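Local structure of similar to phosphinothricin acetyltransferase (Bacillus subtilis, 1VHS) at residues 66-71 with 100-105. The protein probably inactivates the antibiotic and herbicide phosphinothricin by transferring an acetyl group to it from acetyl-CoA. Numbering follows the deposited sequence. Where two conformers were deposited one is given.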
loop_
_atom_site.group_PDB
_atom_site.type_symbol
_atom_site.label_atom_id
_atom_site.label_comp_id
_atom_site.label_asym_id
_atom_site.label_seq_id
_atom_site.Cartn_x
_atom_site.Cartn_y
_atom_site.Cartn_z
ATOM N N ALA A 66 -7.417 -6.392 5.291
ATOM C CA ALA A 66 -6.596 -5.517 4.457
ATOM C C ALA A 66 -5.742 -4.622 5.334
ATOM O O ALA A 66 -5.929 -4.569 6.546
ATOM C CB ALA A 66 -7.502 -4.657 3.569
ATOM N N TRP A 67 -4.782 -3.934 4.725
ATOM C CA TRP A 67 -3.945 -3.019 5.474
ATOM C C TRP A 67 -3.460 -1.852 4.633
ATOM O O TRP A 67 -3.435 -1.925 3.403
ATOM C CB TRP A 67 -2.751 -3.736 6.138
ATOM C CG TRP A 67 -1.890 -4.633 5.272
ATOM C CD1 TRP A 67 -2.043 -5.976 5.078
ATOM C CD2 TRP A 67 -0.688 -4.264 4.582
ATOM N NE1 TRP A 67 -1.007 -6.469 4.323
ATOM C CE2 TRP A 67 -0.160 -5.440 4.004
ATOM C CE3 TRP A 67 -0.003 -3.053 4.402
ATOM C CZ2 TRP A 67 1.023 -5.444 3.258
ATOM C CZ3 TRP A 67 1.174 -3.056 3.661
ATOM C CH2 TRP A 67 1.676 -4.245 3.099
ATOM N N ILE A 68 -3.113 -0.771 5.320
ATOM C CA ILE A 68 -2.618 0.454 4.695
ATOM C C ILE A 68 -1.313 0.809 5.390
ATOM O O ILE A 68 -1.266 0.946 6.613
ATOM C CB ILE A 68 -3.584 1.634 4.898
ATOM C CG1 ILE A 68 -4.986 1.275 4.415
ATOM C CG2 ILE A 68 -3.078 2.854 4.133
ATOM C CD1 ILE A 68 -6.009 2.359 4.731
ATOM N N SER A 69 -0.255 0.964 4.608
ATOM C CA SER A 69 1.050 1.282 5.161
ATOM C C SER A 69 1.554 2.618 4.642
ATOM O O SER A 69 1.488 2.877 3.441
ATOM C CB SER A 69 2.053 0.182 4.776
ATOM O OG SER A 69 3.390 0.571 5.048
ATOM N N PHE A 70 2.026 3.473 5.549
ATOM C CA PHE A 70 2.612 4.749 5.150
ATOM C C PHE A 70 4.108 4.536 5.356
ATOM O O PHE A 70 4.535 4.062 6.408
ATOM C CB PHE A 70 2.128 5.906 6.022
ATOM C CG PHE A 70 0.708 6.308 5.755
ATOM C CD1 PHE A 70 -0.338 5.747 6.481
ATOM C CD2 PHE A 70 0.415 7.223 4.751
ATOM C CE1 PHE A 70 -1.663 6.091 6.205
ATOM C CE2 PHE A 70 -0.907 7.576 4.464
ATOM C CZ PHE A 70 -1.947 7.008 5.193
ATOM N N GLU A 71 4.903 4.861 4.348
ATOM C CA GLU A 71 6.342 4.664 4.455
ATOM C C GLU A 71 7.104 5.891 4.008
ATOM O O GLU A 71 6.608 6.682 3.208
ATOM C CB GLU A 71 6.750 3.446 3.629
ATOM C CG GLU A 71 6.203 2.139 4.196
ATOM C CD GLU A 71 6.311 0.982 3.229
ATOM O OE1 GLU A 71 7.401 0.787 2.650
ATOM O OE2 GLU A 71 5.304 0.260 3.055
ATOM N N SER A 100 -11.618 1.391 -2.729
ATOM C CA SER A 100 -12.138 2.750 -2.652
ATOM C C SER A 100 -12.205 3.251 -1.216
ATOM O O SER A 100 -11.787 4.370 -0.914
ATOM C CB SER A 100 -13.534 2.810 -3.278
ATOM O OG SER A 100 -14.146 4.058 -3.024
ATOM N N TYR A 101 -12.738 2.417 -0.329
ATOM C CA TYR A 101 -12.855 2.794 1.069
ATOM C C TYR A 101 -11.487 3.008 1.709
ATOM O O TYR A 101 -11.270 3.993 2.410
ATOM C CB TYR A 101 -13.616 1.722 1.847
ATOM C CG TYR A 101 -13.783 2.072 3.304
ATOM C CD1 TYR A 101 -14.634 3.106 3.697
ATOM C CD2 TYR A 101 -13.062 1.402 4.288
ATOM C CE1 TYR A 101 -14.759 3.463 5.034
ATOM C CE2 TYR A 101 -13.179 1.752 5.630
ATOM C CZ TYR A 101 -14.028 2.783 5.995
ATOM O OH TYR A 101 -14.144 3.138 7.320
ATOM N N LEU A 102 -10.567 2.078 1.471
ATOM C CA LEU A 102 -9.227 2.176 2.046
ATOM C C LEU A 102 -8.473 3.418 1.589
ATOM O O LEU A 102 -7.808 4.079 2.394
ATOM C CB LEU A 102 -8.415 0.920 1.709
ATOM C CG LEU A 102 -9.000 -0.380 2.272
ATOM C CD1 LEU A 102 -8.184 -1.574 1.801
ATOM C CD2 LEU A 102 -9.008 -0.305 3.793
ATOM N N LEU A 103 -8.562 3.743 0.303
ATOM C CA LEU A 103 -7.861 4.924 -0.193
ATOM C C LEU A 103 -8.459 6.174 0.434
ATOM O O LEU A 103 -7.735 7.076 0.836
ATOM C CB LEU A 103 -7.934 5.013 -1.723
ATOM C CG LEU A 103 -7.182 6.194 -2.359
ATOM C CD1 LEU A 103 -5.749 6.273 -1.825
ATOM C CD2 LEU A 103 -7.175 6.034 -3.876
ATOM N N GLN A 104 -9.784 6.225 0.525
ATOM C CA GLN A 104 -10.443 7.380 1.121
ATOM C C GLN A 104 -9.954 7.577 2.555
ATOM O O GLN A 104 -9.647 8.695 2.960
ATOM C CB GLN A 104 -11.964 7.199 1.090
ATOM C CG GLN A 104 -12.737 8.300 1.803
ATOM C CD GLN A 104 -14.236 8.058 1.783
ATOM O OE1 GLN A 104 -14.871 8.113 0.728
ATOM N NE2 GLN A 104 -14.808 7.777 2.951
ATOM N N GLU A 105 -9.868 6.488 3.319
ATOM C CA GLU A 105 -9.392 6.573 4.698
ATOM C C GLU A 105 -7.924 6.986 4.746
ATOM O O GLU A 105 -7.526 7.782 5.590
ATOM C CB GLU A 105 -9.575 5.232 5.412
ATOM C CG GLU A 105 -11.027 4.895 5.710
ATOM C CD GLU A 105 -11.820 6.115 6.169
ATOM O OE1 GLU A 105 -11.478 6.695 7.219
ATOM O OE2 GLU A 105 -12.782 6.504 5.470
#
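L102 reaches from helix 98-109 to strand 64-72 and sets its two methyl groups on A66 and I68, a helix-on-sheet packing within the core of the GNAT acetyltransferase fold. Alternation along the strand turns A66 and I68 to the helix, while W67 between them points to the other face of the sheet, where its ring stacks with Y88. The two branches of L102 divide the work. CD1 lies against the methyl group of A66, with CB of A66 3.6 Å from CD1 of L102; alanine suits this place because its short side chain lets the leucine come close to the strand. CD2 turns to the isoleucine: CD1 of I68 stands 4.1 Å from CD2 of L102, the two side chains running at a slant to each other.

I68 sits where the strand and helix backbones come nearest, CA of I68 lying 7.3 Å from CA of L102. With CG1 opposite the carbonyl carbon (chi1 -54°) and the chain extended beyond it (chi2 174°), CD1 is brought to the helix. A beta-branched residue fits an inner strand well, and the side chain of I68 also touches A106, one helical turn after L102. The leucine is covered further by A57 on one neighbouring strand and by I87 and I89 on the other, so these neighbours of its side chain are all apolar. I87 and I89 belong to the predicted acetyl-CoA site, as does S100 near the start of the same helix; the contact thus lies next to the probable cofactor pocket. Besides meeting the leucine side chain, the isoleucine reaches the helix backbone, CD1 of I68 lying 3.4 Å from the carbonyl O of L102.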